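Local coordinates for protein proteasome accessory factor B/C (PafBC) (Paenarthrobacter aurescens, PDB 6SJ9) that regulates transcription in the bacterial DNA damage response, probably binding DNA through its winged helix-turn-helix domains and sensing a signal through its WYL domains, at residues Leu22-Leu27 against Met45-Lys50; Asp151-Ala156 against His161-Gly166; Leu437-Asp442 against Ala576-Pro581. All blocks are in the same frame, centred on the assembly; numbering follows the deposited sequence.

Contact 1 (Leu22-Leu27 against Met45-Lys50)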
# COMPACT_ATOMS: atom_id res chain seq x y z
N LEU A 22 16.44 30.52 16.05
CA LEU A 22 16.78 31.43 14.98
C LEU A 22 16.09 32.76 15.20
O LEU A 22 14.88 32.79 15.46
CB LEU A 22 16.35 30.87 13.62
CG LEU A 22 17.13 29.64 13.14
CD1 LEU A 22 16.64 29.21 11.77
CD2 LEU A 22 18.60 29.95 13.17
N PRO A 23 16.81 33.87 15.05
CA PRO A 23 16.17 35.19 15.14
C PRO A 23 15.44 35.52 13.84
O PRO A 23 15.70 34.93 12.79
CB PRO A 23 17.34 36.15 15.41
CG PRO A 23 18.54 35.44 14.76
CD PRO A 23 18.26 33.94 14.81
N ARG A 24 14.52 36.49 13.94
CA ARG A 24 13.65 36.79 12.80
C ARG A 24 14.44 37.18 11.55
O ARG A 24 14.02 36.85 10.43
CB ARG A 24 12.71 37.95 13.12
CG ARG A 24 11.75 38.21 11.97
CD ARG A 24 11.06 39.56 12.04
NE ARG A 24 9.95 39.61 12.97
CZ ARG A 24 9.17 40.67 13.10
NH1 ARG A 24 9.41 41.75 12.35
NH2 ARG A 24 8.15 40.65 13.95
N ALA A 25 15.57 37.87 11.73
CA ALA A 25 16.37 38.29 10.58
C ALA A 25 16.89 37.10 9.79
O ALA A 25 16.88 37.12 8.55
CB ALA A 25 17.54 39.16 11.05
N VAL A 26 17.35 36.06 10.47
CA VAL A 26 17.84 34.88 9.76
C VAL A 26 16.69 34.16 9.05
O VAL A 26 16.84 33.69 7.91
CB VAL A 26 18.60 33.95 10.73
CG1 VAL A 26 19.04 32.70 10.01
CG2 VAL A 26 19.79 34.68 11.34
N LEU A 27 15.53 34.03 9.72
CA LEU A 27 14.39 33.36 9.10
C LEU A 27 13.96 34.07 7.83
O LEU A 27 13.57 33.42 6.85
CB LEU A 27 13.21 33.28 10.06
CG LEU A 27 13.38 32.33 11.23
CD1 LEU A 27 12.09 32.22 12.05
CD2 LEU A 27 13.78 30.98 10.68
N MSE A 45 3.08 38.29 7.62
CA MSE A 45 3.03 36.97 6.98
C MSE A 45 3.77 35.92 7.82
O MSE A 45 3.40 34.75 7.84
CB MSE A 45 3.61 37.04 5.57
CG MSE A 45 3.47 35.76 4.75
SE MSE A 45 4.91 35.67 3.41
CE MSE A 45 5.08 37.61 3.05
N PHE A 46 4.83 36.36 8.50
CA PHE A 46 5.49 35.50 9.48
C PHE A 46 4.56 35.16 10.63
O PHE A 46 4.42 33.98 11.00
CB PHE A 46 6.75 36.21 9.98
CG PHE A 46 7.52 35.42 11.00
CD1 PHE A 46 8.09 34.20 10.66
CD2 PHE A 46 7.69 35.90 12.28
CE1 PHE A 46 8.80 33.47 11.59
CE2 PHE A 46 8.41 35.19 13.22
CZ PHE A 46 8.97 33.97 12.87
N GLU A 47 3.88 36.17 11.19
CA GLU A 47 2.92 35.93 12.26
C GLU A 47 1.80 35.00 11.81
O GLU A 47 1.35 34.15 12.58
CB GLU A 47 2.31 37.26 12.73
CG GLU A 47 3.24 38.20 13.51
CD GLU A 47 3.76 37.63 14.83
OE1 GLU A 47 4.95 37.87 15.14
OE2 GLU A 47 3.01 36.92 15.54
N ARG A 48 1.35 35.13 10.55
CA ARG A 48 0.32 34.22 10.03
C ARG A 48 0.84 32.78 9.91
O ARG A 48 0.12 31.82 10.21
CB ARG A 48 -0.18 34.68 8.67
CG ARG A 48 -1.03 35.93 8.67
CD ARG A 48 -1.83 35.99 7.37
NE ARG A 48 -0.97 36.00 6.19
CZ ARG A 48 -0.44 37.10 5.67
NH1 ARG A 48 -0.69 38.28 6.23
NH2 ARG A 48 0.34 37.04 4.60
N ASP A 49 2.11 32.63 9.51
CA ASP A 49 2.65 31.28 9.38
C ASP A 49 2.81 30.64 10.75
O ASP A 49 2.51 29.46 10.91
CB ASP A 49 3.98 31.34 8.66
CG ASP A 49 3.84 31.69 7.20
OD1 ASP A 49 2.73 31.57 6.64
OD2 ASP A 49 4.85 32.09 6.62
N LYS A 50 3.19 31.43 11.76
CA LYS A 50 3.27 30.91 13.13
C LYS A 50 1.90 30.44 13.59
O LYS A 50 1.74 29.32 14.10
CB LYS A 50 3.83 31.98 14.08
CG LYS A 50 5.30 32.25 13.81
CD LYS A 50 5.95 33.26 14.79
CE LYS A 50 5.09 34.50 15.01
NZ LYS A 50 5.12 34.97 16.42
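Leu27, near the start of helix 24-31, pushes its CD1 methyl against the ring of Phe46 from helix 39-55, and this pair forms the tight half of the contact. Leu27 CD1 lies 3.5 Å from Phe46 CE1 and nearly as close to Phe46 CZ, and the two side chains cross at about a right angle. Phe46 reaches across because its CG stands anti to the backbone N (chi1 180°), which carries the ring out from its own helix. Lys50 CG, one turn further on, lies over one face of that ring near its rim, and Tyr79 meets Phe46 edge-to-face. Leu15 of helix 2-17 packs against Leu27 as well.

The polar side is looser. Arg24 passes Phe46 with Arg24 NE 4.4 Å from Phe46 CD2, an oblique approach without stacking. Arg24 NH2 stays 4.4 Å from Glu47 OE1, too far for a salt bridge, though the opposite charges probably attract. Each has a firmer mate: Arg24 NH1 pairs with Asp39, and Glu47 OE2 forms a salt bridge with Lys50 NZ at 3.0 Å, met from above the carboxylate plane. Arg24 NE is buried by the contact without a hydrogen-bonding partner in the model.

An apolar centre between helices 24-31 and 39-55, flanked by a small antiparallel sheet containing strands 22-23 and 78-80, is characteristic of the winged helix-turn-helix fold.

Contact 2 (Asp151-Ala156 against His161-Gly166); sequences DDVVAA and HPIRFG
Ala156 and Ile163 meet where helix 147-159 turns back onto strand 163-168, the helix-to-strand connection that opens the Sm-like fold of this WYL domain. From CB, Ile163 branches two ways over the helix. Ile163 CG2 lies 3.4 Å from Ala156 CB, a tight fit for two carbons. The other branch starts at CG1, which sits between the backbone N and the carbonyl carbon (chi1 63°); this leads the chain along the helix to the preceding turn. There the terminal Ile163 CD1 comes to 4.3 Å from Val153 CG2, a gentler contact than the one made by CG2. The two branches thus touch residues one helical turn apart, while Leu194 of strand 191-198 packs against both Val153 and Ile163.

Ala156 is small enough for the strand to approach this closely, and Ala156 CB also lies 3.4 Å from His161 O. Pro182 and Val218, from neighbouring strands of the sheet, pack against the same methyl. The imidazole of His161 is held elsewhere, ND1 bonding to the carbonyl of Gly222. The backbone of His161 ties the turn to the helix: His161 N donates to Ala156 O over 2.8 Å with an N-H...O angle of 161°, the donor tilted 18° from the carbonyl plane.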
# COMPACT_ATOMS: atom_id res chain seq x y z
N ASP A 151 -16.05 -9.56 -1.82
CA ASP A 151 -17.03 -9.44 -2.89
C ASP A 151 -18.30 -10.23 -2.58
O ASP A 151 -19.40 -9.79 -2.91
CB ASP A 151 -16.48 -9.89 -4.24
CG ASP A 151 -15.35 -8.95 -4.80
OD1 ASP A 151 -15.14 -7.82 -4.29
OD2 ASP A 151 -14.70 -9.35 -5.80
N ASP A 152 -18.17 -11.40 -1.93
CA ASP A 152 -19.33 -12.26 -1.73
C ASP A 152 -20.27 -11.70 -0.67
O ASP A 152 -21.49 -11.66 -0.87
CB ASP A 152 -18.89 -13.68 -1.36
CG ASP A 152 -18.29 -14.38 -2.53
OD1 ASP A 152 -18.70 -14.13 -3.70
OD2 ASP A 152 -17.45 -15.25 -2.27
N VAL A 153 -19.70 -11.19 0.43
CA VAL A 153 -20.53 -10.56 1.46
C VAL A 153 -21.22 -9.33 0.90
O VAL A 153 -22.42 -9.12 1.11
CB VAL A 153 -19.69 -10.22 2.71
CG1 VAL A 153 -20.52 -9.34 3.68
CG2 VAL A 153 -19.36 -11.52 3.43
N VAL A 154 -20.47 -8.48 0.17
CA VAL A 154 -21.05 -7.29 -0.44
C VAL A 154 -22.16 -7.68 -1.43
O VAL A 154 -23.18 -7.00 -1.54
CB VAL A 154 -19.94 -6.47 -1.17
CG1 VAL A 154 -20.51 -5.44 -2.08
CG2 VAL A 154 -19.03 -5.72 -0.15
N ALA A 155 -21.92 -8.74 -2.22
CA ALA A 155 -22.93 -9.20 -3.18
C ALA A 155 -24.14 -9.77 -2.45
O ALA A 155 -25.27 -9.46 -2.80
CB ALA A 155 -22.30 -10.28 -4.14
N ALA A 156 -23.91 -10.52 -1.38
CA ALA A 156 -25.02 -11.06 -0.60
C ALA A 156 -25.90 -9.93 -0.06
O ALA A 156 -27.14 -10.00 -0.12
CB ALA A 156 -24.44 -11.91 0.53
N HIS A 161 -29.39 -11.74 -0.04
CA HIS A 161 -29.22 -13.17 0.07
C HIS A 161 -28.51 -13.51 1.38
O HIS A 161 -27.46 -12.92 1.69
CB HIS A 161 -28.36 -13.69 -1.08
CG HIS A 161 -28.92 -13.38 -2.42
ND1 HIS A 161 -30.24 -13.62 -2.74
CD2 HIS A 161 -28.33 -12.91 -3.54
CE1 HIS A 161 -30.45 -13.27 -3.99
NE2 HIS A 161 -29.30 -12.87 -4.51
N PRO A 162 -29.02 -14.51 2.10
CA PRO A 162 -28.26 -15.08 3.22
C PRO A 162 -27.05 -15.84 2.68
O PRO A 162 -26.95 -16.11 1.47
CB PRO A 162 -29.28 -16.00 3.92
CG PRO A 162 -30.30 -16.32 2.86
CD PRO A 162 -30.25 -15.26 1.75
N ILE A 163 -26.11 -16.16 3.57
CA ILE A 163 -24.87 -16.84 3.20
C ILE A 163 -24.61 -18.01 4.14
O ILE A 163 -25.22 -18.14 5.21
CB ILE A 163 -23.62 -15.90 3.24
CG1 ILE A 163 -23.38 -15.39 4.65
CG2 ILE A 163 -23.82 -14.72 2.31
CD1 ILE A 163 -22.17 -14.42 4.78
N ARG A 164 -23.68 -18.86 3.73
CA ARG A 164 -23.17 -19.94 4.57
C ARG A 164 -21.66 -20.07 4.37
O ARG A 164 -21.12 -19.78 3.30
CB ARG A 164 -23.94 -21.25 4.30
CG ARG A 164 -23.18 -22.45 3.75
CD ARG A 164 -24.14 -23.35 2.97
NE ARG A 164 -25.43 -23.39 3.64
CZ ARG A 164 -26.61 -23.64 3.04
NH1 ARG A 164 -26.68 -23.89 1.72
NH2 ARG A 164 -27.74 -23.60 3.76
N PHE A 165 -20.97 -20.47 5.44
CA PHE A 165 -19.51 -20.58 5.39
C PHE A 165 -19.03 -21.41 6.57
O PHE A 165 -19.72 -21.52 7.61
CB PHE A 165 -18.76 -19.25 5.43
CG PHE A 165 -19.17 -18.37 6.57
CD1 PHE A 165 -18.50 -18.43 7.80
CD2 PHE A 165 -20.28 -17.53 6.44
CE1 PHE A 165 -18.94 -17.62 8.86
CE2 PHE A 165 -20.69 -16.73 7.48
CZ PHE A 165 -20.06 -16.78 8.70
N GLY A 166 -17.87 -22.03 6.37
CA GLY A 166 -17.21 -22.73 7.46
C GLY A 166 -16.59 -21.75 8.44
O GLY A 166 -15.94 -20.78 8.05

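Contact 3 (Leu437-Asp442 against Ala576-Pro581)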
# COMPACT_ATOMS: atom_id res chain seq x y z
N LEU A 437 3.21 10.54 -0.21
CA LEU A 437 2.44 11.75 -0.18
C LEU A 437 2.89 12.72 -1.26
O LEU A 437 2.06 13.46 -1.81
CB LEU A 437 2.54 12.42 1.21
CG LEU A 437 1.85 11.63 2.34
CD1 LEU A 437 2.29 12.18 3.68
CD2 LEU A 437 0.32 11.73 2.23
N ALA A 438 4.18 12.77 -1.58
CA ALA A 438 4.60 13.71 -2.61
C ALA A 438 4.12 13.29 -3.99
O ALA A 438 3.80 14.14 -4.83
CB ALA A 438 6.12 13.94 -2.55
N MSE A 439 4.04 11.99 -4.25
CA MSE A 439 3.46 11.55 -5.51
C MSE A 439 1.96 11.94 -5.53
O MSE A 439 1.46 12.48 -6.53
CB MSE A 439 3.63 10.06 -5.68
CG MSE A 439 5.06 9.58 -5.93
SE MSE A 439 5.76 10.33 -7.64
CE MSE A 439 5.35 8.92 -8.89
N LEU A 440 1.23 11.67 -4.43
CA LEU A 440 -0.17 12.11 -4.36
C LEU A 440 -0.28 13.62 -4.55
O LEU A 440 -1.21 14.09 -5.20
CB LEU A 440 -0.81 11.71 -3.02
CG LEU A 440 -1.00 10.20 -2.83
CD1 LEU A 440 -1.56 9.87 -1.43
CD2 LEU A 440 -1.95 9.67 -3.93
N GLY A 441 0.66 14.37 -4.00
CA GLY A 441 0.65 15.82 -4.13
C GLY A 441 0.99 16.31 -5.52
O GLY A 441 0.68 17.45 -5.86
N ASP A 442 1.59 15.46 -6.34
CA ASP A 442 1.91 15.85 -7.71
C ASP A 442 0.80 15.52 -8.73
O ASP A 442 0.98 15.79 -9.92
CB ASP A 442 3.25 15.21 -8.09
CG ASP A 442 3.90 15.87 -9.29
OD1 ASP A 442 3.93 17.12 -9.28
OD2 ASP A 442 4.40 15.17 -10.20
N ALA A 576 -0.85 5.25 -13.73
CA ALA A 576 -0.03 6.24 -13.07
C ALA A 576 1.40 5.70 -12.95
O ALA A 576 1.67 4.51 -13.17
CB ALA A 576 -0.61 6.51 -11.70
N ARG A 577 2.32 6.58 -12.57
CA ARG A 577 3.73 6.31 -12.79
C ARG A 577 4.25 5.08 -12.05
O ARG A 577 5.16 4.42 -12.55
CB ARG A 577 4.54 7.54 -12.40
CG ARG A 577 4.53 8.59 -13.45
CD ARG A 577 5.28 9.84 -12.93
NE ARG A 577 4.46 10.60 -11.98
CZ ARG A 577 4.77 11.83 -11.54
NH1 ARG A 577 5.89 12.43 -11.96
NH2 ARG A 577 3.97 12.46 -10.69
N LEU A 578 3.75 4.79 -10.84
CA LEU A 578 4.21 3.61 -10.12
C LEU A 578 3.49 2.34 -10.54
O LEU A 578 3.67 1.31 -9.88
CB LEU A 578 4.02 3.79 -8.59
CG LEU A 578 4.97 4.83 -8.02
CD1 LEU A 578 4.73 5.09 -6.54
CD2 LEU A 578 6.41 4.29 -8.25
N PHE A 579 2.61 2.41 -11.53
CA PHE A 579 1.79 1.27 -11.91
C PHE A 579 2.01 0.77 -13.35
O PHE A 579 1.38 -0.23 -13.75
CB PHE A 579 0.32 1.62 -11.67
CG PHE A 579 -0.02 1.84 -10.20
CD1 PHE A 579 0.10 3.08 -9.62
CD2 PHE A 579 -0.37 0.76 -9.39
CE1 PHE A 579 -0.22 3.31 -8.30
CE2 PHE A 579 -0.74 0.96 -8.03
CZ PHE A 579 -0.65 2.25 -7.48
N THR A 580 2.84 1.43 -14.16
CA THR A 580 3.07 0.94 -15.53
C THR A 580 3.83 -0.39 -15.49
O THR A 580 4.59 -0.64 -14.57
CB THR A 580 3.84 1.96 -16.37
OG1 THR A 580 5.06 2.32 -15.71
CG2 THR A 580 3.04 3.22 -16.57
N PRO A 581 3.60 -1.29 -16.46
CA PRO A 581 4.41 -2.52 -16.50
C PRO A 581 5.88 -2.15 -16.59
O PRO A 581 6.23 -1.17 -17.24
CB PRO A 581 3.93 -3.26 -17.76
CG PRO A 581 3.09 -2.35 -18.49
CD PRO A 581 2.68 -1.20 -17.61
O HOH W 1 1.52 11.94 -9.39
O HOH W 2 6.56 15.14 -11.42
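Met439, modelled as selenomethionine, and Arg577 bury more surface here than any other residues, and they meet methyl to guanidinium. The Met439 side chain is bent at chi2 (-63°) and again at chi3, which swings Met439 CE over one face of the Arg577 guanidinium, 3.6 Å from Arg577 NE. The selenium lies above the same group but displaced toward its rim. Met439 CE also rests 3.9 Å from Arg577 CB and 4.2 Å from Leu578 CG. Leu530 of strand 517-530 packs on both Met439 and Leu578, extending this apolar patch.

The edge of the guanidinium serves a different purpose. Arg577 NH2 makes a salt bridge to Asp442 OD2 at 2.8 Å, a nearly straight bond (163°) that uses the anti lone pair of the oxygen, and the carboxylate and guanidinium planes are turned 36° apart. Two waters lie in the guanidinium plane: one accepts from Arg577 NH2 and lies close to Met439 O, the other accepts from Arg577 NH1 and sits near Asp442 OD2, at a distance too short to be trusted. A leucine in place of Arg577 would probably leave the Asp442 carboxylate without its charged mate, the waters without their donors and the Met439 methyl without the flat surface beneath it.

Tyr528 adds a cation-pi contact to Arg577, and Arg526 brings a like charge close to its NH2. The carboxylate therefore probably offsets some of that repulsion, and Arg577 joins the end of helix 427-441 to the loop before strand 586-592 by its salt bridge and the methyl laid over its guanidinium, while Leu578 supplies the apolar part.

How the contacts relate
The contacts follow one another along the chain without interleaving, and none touches another. Contact 1 lies in the amino-terminal winged helix-turn-helix, about 38 Å from the centre of the chain, and contact 2 in the first WYL domain; their centres are about 59 Å apart, on opposite sides of the chain's centre. Contact 3 is more central, its centre about 34 Å from that of contact 1 and 35 Å from that of contact 2. No helix or strand is shared. Contacts 1 and 2 bridge 17 and four residues and hold neighbouring elements of a single module, whereas contact 3 spans 133 and ties the PafC helix-turn-helix region to a carboxy-terminal loop far away in sequence.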